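PDB 3BGU: stress-response A/B barrel domain-containing protein from Thermobifida fusca, which is of unknown function but forms a dimer of ferredoxin-like subunits and can hold nitrobenzene in a pocket. Local coordinates for residues A26-N31 with P104-R109; A51-L56 with Q90-H95. One frame throughout, in Å; residues are numbered along the deposited sequence. Where two conformers were deposited one is given.

Contact 1. Residues A26-N31 with P104-R109; sequences ALFRWN and PMLADR. With NBZ (nitrobenzene), chain N; EDO (1,2-ethanediol), chain I; EDO (1,2-ethanediol), chain J.
Trp30 and Met105 lie side by side and point the same way, where strand 106-115, outermost in this chain's sheet, begins its antiparallel run beside strand 21-30. Met105, a selenomethionine, bends at its third torsion (chi3 66°), which folds CE over one face of the six-membered ring, 4.0 Å from the centroid of Trp30, a CH-pi contact; the selenium stands obliquely, so this is also a Met-aromatic pair. The opposite face of the indole meets Phe28 CB. The branched end of Leu106 lets CD2 touch both aromatics, 3.6 Å from Phe28 CB and near Trp30 CZ3 at the rim of the indole.

A classic beta bulge shifts the register by one residue between Arg29 and Trp30. Ala107 and Asp108 both face Arg29, whose carbonyl oxygen accepts two bonds: Ala107 N at 2.7 Å from Arg29 O, nearly in line with the carbonyl, and Asp108 N on a lone pair. Beyond the bulge, Asn31 ND2 donates to Pro104 O at 2.9 Å, with Pro104 O lying close to the plane of the Asn31 amide, while Asn31 N is bonded to Met105 O; one asparagine thus grips the turn with backbone and side chain.

At the other end Arg109 runs extended from CG to NE beside Phe28, its CG at the ring edge. Arg109 NE reaches nitrobenzene O1 at 2.7 Å and Arg109 NH2 reaches nitrobenzene O2 at 2.9 Å, both nearly straight. These two bonds, with a further one to His24, probably hold the nitro group's orientation, and an apolar wall of Ala26 and Phe28 beside a cationic guanidinium is consistent with a pocket for a flat, polar-headed ligand.

Contact 2. Residues A51-L56 with Q90-H95; sequences AAIPEL and QDHPDH. With NBZ (nitrobenzene), chain N; EDO (1,2-ethanediol), chain G; EDO (1,2-ethanediol), chain D.
His92 lays one face of its imidazole over the backbone of Ala51, whose CA sits 4.0 Å from the centroid of the His92 ring in a CH-pi contact. Pro93 CD covers the opposite face, so the ring is sandwiched between its own helix start and the loop 51-56. With CG turned anti to the backbone N (chi1 -167°), the imidazole swings toward that loop, and Ile53 slides past it in the opposite direction, bringing CG2 to 3.4 Å from His92 CD2.

His92 is also the N-cap of helix 93-102: in the plane of the ring, ND1 accepts from Asp94 N at 3.0 Å. His92 NE2 is 2.8 Å from O2 of an ethanediol, probably from the crystallisation liquor. Putting an alanine in place of His92 is likely to leave Asp94 N without its capping acceptor and to strip Ala51 CA and Ile53 CG2 of the ring they pack on.

Asp94 reaches back across the contact, probably accepting from Ala51 N, though the position of OD2 is less certain. Ala51 suits the spot because its small methyl lies against both His92 ND1 and Asp94 CB. Capping and packing thus share one imidazole, which ties the loop to the start of the helix carrying His95 to the nitrobenzene pocket.

In the fold
Both contacts are partly buried and lie on opposite sides of the chain's centre, about 21 Å apart between centres, with nearest atoms about 7 Å apart. Contact 1 belongs to the sheet: two antiparallel strands share backbone bonds, and its aromatic and selenomethionine packing continues into helix 36-48. Contact 2 is smaller and joins a loop to the break between helices 82-91 and 93-102, relying on an N-cap, a ring face and a less certain side-chain-to-backbone bond. Helix 93-102 leads directly into strand 106-115, linking them along the chain. Nitrobenzene touches both, its nitro group bound by Arg109 on the strand side and the edge of His95 set over its ring face on the helix side.

Contact 1. Residues A26-N31 with P104-R109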
# COMPACT_ATOMS: atom_id res chain seq x y z
N ALA A 26 -1.78 5.36 -0.39
CA ALA A 26 -0.93 6.55 -0.40
C ALA A 26 0.24 6.40 0.56
O ALA A 26 0.05 6.01 1.70
CB ALA A 26 -1.73 7.80 -0.05
N LEU A 27 1.43 6.74 0.07
CA LEU A 27 2.63 6.79 0.90
C LEU A 27 3.09 8.26 1.03
O LEU A 27 3.11 8.98 0.03
CB LEU A 27 3.76 5.95 0.35
CG LEU A 27 3.43 4.50 0.02
CD1 LEU A 27 4.67 3.74 -0.47
CD2 LEU A 27 2.80 3.75 1.22
N PHE A 28 3.38 8.66 2.26
CA PHE A 28 3.80 9.99 2.61
C PHE A 28 5.25 10.03 3.05
O PHE A 28 5.73 9.16 3.79
CB PHE A 28 2.97 10.54 3.76
CG PHE A 28 1.50 10.43 3.59
CD1 PHE A 28 0.87 10.67 2.37
CD2 PHE A 28 0.71 10.19 4.71
CE1 PHE A 28 -0.55 10.53 2.32
CE2 PHE A 28 -0.67 10.03 4.64
CZ PHE A 28 -1.30 10.21 3.46
N ARG A 29 5.92 11.11 2.65
CA ARG A 29 7.28 11.50 3.09
C ARG A 29 7.13 12.87 3.76
O ARG A 29 6.76 13.85 3.10
CB ARG A 29 8.20 11.62 1.88
CG ARG A 29 9.62 12.16 2.17
CD ARG A 29 10.59 11.90 0.98
NE ARG A 29 10.59 13.00 0.02
CZ ARG A 29 11.39 14.06 0.09
NH1 ARG A 29 12.28 14.17 1.06
NH2 ARG A 29 11.33 15.00 -0.83
N TRP A 30 7.38 12.95 5.07
CA TRP A 30 7.15 14.18 5.82
C TRP A 30 8.19 15.22 5.42
O TRP A 30 9.28 14.85 4.98
CB TRP A 30 7.19 13.96 7.31
CG TRP A 30 6.27 12.92 7.83
CD1 TRP A 30 6.60 11.88 8.66
CD2 TRP A 30 4.87 12.80 7.59
NE1 TRP A 30 5.51 11.17 8.96
CE2 TRP A 30 4.42 11.68 8.31
CE3 TRP A 30 3.92 13.55 6.85
CZ2 TRP A 30 3.08 11.30 8.33
CZ3 TRP A 30 2.59 13.15 6.85
CH2 TRP A 30 2.19 12.00 7.56
N ASN A 31 7.82 16.50 5.57
CA ASN A 31 8.78 17.58 5.41
C ASN A 31 9.46 17.83 6.79
O ASN A 31 9.18 17.12 7.76
CB ASN A 31 8.13 18.82 4.74
CG ASN A 31 7.01 19.36 5.52
OD1 ASN A 31 7.08 19.41 6.74
ND2 ASN A 31 5.96 19.85 4.83
N PRO A 104 -0.12 20.10 4.89
CA PRO A 104 1.03 20.94 5.29
C PRO A 104 2.25 20.16 5.77
O PRO A 104 3.36 20.69 5.81
CB PRO A 104 0.46 21.81 6.42
CG PRO A 104 -0.96 21.54 6.50
CD PRO A 104 -1.28 20.30 5.77
N MSE A 105 2.05 18.90 6.10
CA MSE A 105 3.11 18.04 6.59
C MSE A 105 3.93 17.35 5.50
O MSE A 105 4.99 16.76 5.79
CB MSE A 105 2.46 16.98 7.45
CG MSE A 105 1.68 17.55 8.56
SE MSE A 105 0.79 16.13 9.51
CE MSE A 105 2.31 15.16 10.27
N LEU A 106 3.48 17.43 4.25
CA LEU A 106 4.04 16.60 3.18
C LEU A 106 5.25 17.18 2.48
O LEU A 106 5.25 18.33 2.08
CB LEU A 106 2.97 16.33 2.12
CG LEU A 106 1.82 15.41 2.58
CD1 LEU A 106 0.70 15.31 1.51
CD2 LEU A 106 2.28 14.02 2.98
N ALA A 107 6.30 16.35 2.32
CA ALA A 107 7.38 16.64 1.39
C ALA A 107 7.05 15.94 0.08
O ALA A 107 7.31 16.46 -1.02
CB ALA A 107 8.74 16.18 1.94
N ASP A 108 6.44 14.75 0.18
CA ASP A 108 5.95 14.07 -0.95
C ASP A 108 4.82 13.10 -0.60
O ASP A 108 4.67 12.70 0.55
CB ASP A 108 7.05 13.31 -1.63
CG ASP A 108 6.63 12.83 -2.96
OD1 ASP A 108 5.80 13.54 -3.63
OD2 ASP A 108 7.12 11.76 -3.31
N ARG A 109 4.02 12.79 -1.61
CA ARG A 109 2.94 11.79 -1.50
C ARG A 109 2.88 11.03 -2.82
O ARG A 109 2.84 11.67 -3.90
CB ARG A 109 1.60 12.47 -1.29
CG ARG A 109 0.37 11.59 -1.35
CD ARG A 109 -0.94 12.38 -1.36
NE ARG A 109 -2.08 11.49 -1.52
CZ ARG A 109 -2.54 11.06 -2.70
NH1 ARG A 109 -1.96 11.41 -3.85
NH2 ARG A 109 -3.57 10.22 -2.78
C1 NBZ N . -6.16 8.95 2.10
C2 NBZ N . -6.94 8.79 3.24
C3 NBZ N . -6.82 9.66 4.30
C4 NBZ N . -5.98 10.75 4.18
C5 NBZ N . -5.18 10.93 3.05
C6 NBZ N . -5.30 10.04 1.97
N1 NBZ N . -4.54 10.20 0.79
O1 NBZ N . -3.62 11.03 0.70
O2 NBZ N . -4.74 9.48 -0.21
C1 EDO I . 3.96 12.06 -6.63
O1 EDO I . 5.24 12.29 -6.08
C2 EDO I . 3.77 12.07 -8.15
O2 EDO I . 4.87 12.63 -8.91
C1 EDO J . 11.50 12.80 8.58
O1 EDO J . 12.40 13.82 8.13
C2 EDO J . 10.91 12.17 7.35
O2 EDO J . 11.32 12.91 6.18

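Contact 2. Residues A51-L56 with Q90-H95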
# COMPACT_ATOMS: atom_id res chain seq x y z
N ALA A 51 -13.95 8.31 7.10
CA ALA A 51 -14.92 8.38 6.00
C ALA A 51 -15.53 6.98 5.77
O ALA A 51 -15.49 6.41 4.65
CB ALA A 51 -14.28 8.95 4.75
N ALA A 52 -16.06 6.42 6.87
CA ALA A 52 -16.55 5.04 6.93
C ALA A 52 -17.95 4.87 6.31
O ALA A 52 -18.93 4.41 6.93
CB ALA A 52 -16.49 4.49 8.31
N ILE A 53 -18.05 5.26 5.04
CA ILE A 53 -19.22 4.98 4.22
C ILE A 53 -19.33 3.46 4.02
O ILE A 53 -18.33 2.75 4.18
CB ILE A 53 -19.12 5.71 2.85
CG1 ILE A 53 -17.87 5.32 2.05
CG2 ILE A 53 -19.08 7.22 3.08
CD1 ILE A 53 -17.84 5.92 0.63
N PRO A 54 -20.53 2.94 3.74
CA PRO A 54 -20.69 1.49 3.48
C PRO A 54 -19.74 0.90 2.45
O PRO A 54 -19.33 -0.23 2.62
CB PRO A 54 -22.12 1.38 2.96
CG PRO A 54 -22.81 2.53 3.51
CD PRO A 54 -21.84 3.63 3.75
N GLU A 55 -19.33 1.67 1.43
CA GLU A 55 -18.41 1.21 0.40
C GLU A 55 -16.97 1.04 0.88
O GLU A 55 -16.19 0.40 0.24
CB GLU A 55 -18.46 2.18 -0.76
CG GLU A 55 -19.82 2.17 -1.46
CD GLU A 55 -20.86 3.12 -0.84
OE1 GLU A 55 -20.56 3.81 0.14
OE2 GLU A 55 -21.99 3.17 -1.39
N LEU A 56 -16.60 1.67 1.96
CA LEU A 56 -15.25 1.49 2.57
C LEU A 56 -15.30 0.20 3.40
O LEU A 56 -15.93 0.13 4.46
CB LEU A 56 -14.88 2.65 3.49
CG LEU A 56 -13.52 2.56 4.20
CD1 LEU A 56 -12.38 2.58 3.17
CD2 LEU A 56 -13.33 3.69 5.15
N GLN A 90 -13.61 10.05 -1.58
CA GLN A 90 -12.84 11.27 -1.86
C GLN A 90 -13.60 12.55 -1.43
O GLN A 90 -12.98 13.53 -1.06
CB GLN A 90 -12.52 11.35 -3.36
CG GLN A 90 -11.50 10.37 -3.90
CD GLN A 90 -11.27 10.60 -5.38
OE1 GLN A 90 -12.22 10.61 -6.17
NE2 GLN A 90 -10.01 10.81 -5.76
N ASP A 91 -14.92 12.53 -1.55
CA ASP A 91 -15.76 13.69 -1.35
C ASP A 91 -16.32 13.81 0.07
O ASP A 91 -16.94 14.82 0.41
CB ASP A 91 -16.96 13.63 -2.31
CG ASP A 91 -16.57 13.90 -3.74
OD1 ASP A 91 -15.52 14.53 -3.99
OD2 ASP A 91 -17.39 13.53 -4.61
N HIS A 92 -16.09 12.78 0.89
CA HIS A 92 -16.71 12.73 2.20
C HIS A 92 -16.05 13.77 3.10
O HIS A 92 -14.84 13.98 3.06
CB HIS A 92 -16.54 11.33 2.80
CG HIS A 92 -17.38 11.07 4.00
ND1 HIS A 92 -17.02 11.49 5.26
CD2 HIS A 92 -18.51 10.34 4.16
CE1 HIS A 92 -17.93 11.09 6.13
NE2 HIS A 92 -18.85 10.38 5.49
N PRO A 93 -16.84 14.46 3.91
CA PRO A 93 -16.22 15.41 4.77
C PRO A 93 -15.08 14.92 5.67
O PRO A 93 -14.13 15.69 5.92
CB PRO A 93 -17.42 15.92 5.62
CG PRO A 93 -18.59 15.44 5.02
CD PRO A 93 -18.30 14.39 4.05
N ASP A 94 -15.16 13.70 6.18
CA ASP A 94 -14.08 13.16 7.02
C ASP A 94 -12.78 13.19 6.20
O ASP A 94 -11.69 13.51 6.71
CB ASP A 94 -14.30 11.68 7.33
CG ASP A 94 -15.27 11.39 8.45
OD1 ASP A 94 -16.02 12.26 8.93
OD2 ASP A 94 -15.21 10.23 8.91
N HIS A 95 -12.89 12.76 4.95
CA HIS A 95 -11.76 12.65 4.10
C HIS A 95 -11.14 14.00 3.76
O HIS A 95 -9.92 14.16 3.82
CB HIS A 95 -12.16 11.89 2.85
CG HIS A 95 -11.02 11.61 1.94
ND1 HIS A 95 -10.09 10.64 2.21
CD2 HIS A 95 -10.62 12.22 0.80
CE1 HIS A 95 -9.20 10.61 1.23
NE2 HIS A 95 -9.50 11.55 0.36
C1 NBZ N . -6.16 8.95 2.10
C2 NBZ N . -6.94 8.79 3.24
C3 NBZ N . -6.82 9.66 4.30
C4 NBZ N . -5.98 10.75 4.18
C5 NBZ N . -5.18 10.93 3.05
C6 NBZ N . -5.30 10.04 1.97
N1 NBZ N . -4.54 10.20 0.79
O1 NBZ N . -3.62 11.03 0.70
O2 NBZ N . -4.74 9.48 -0.21
C1 EDO G . -19.87 7.60 7.85
O1 EDO G . -19.44 8.87 8.33
C2 EDO G . -21.04 7.78 6.88
O2 EDO G . -21.15 9.14 6.44
C1 EDO D . -7.29 9.28 -3.34
O1 EDO D . -7.72 10.57 -3.85
C2 EDO D . -7.97 8.97 -2.03
O2 EDO D . -7.48 9.81 -1.01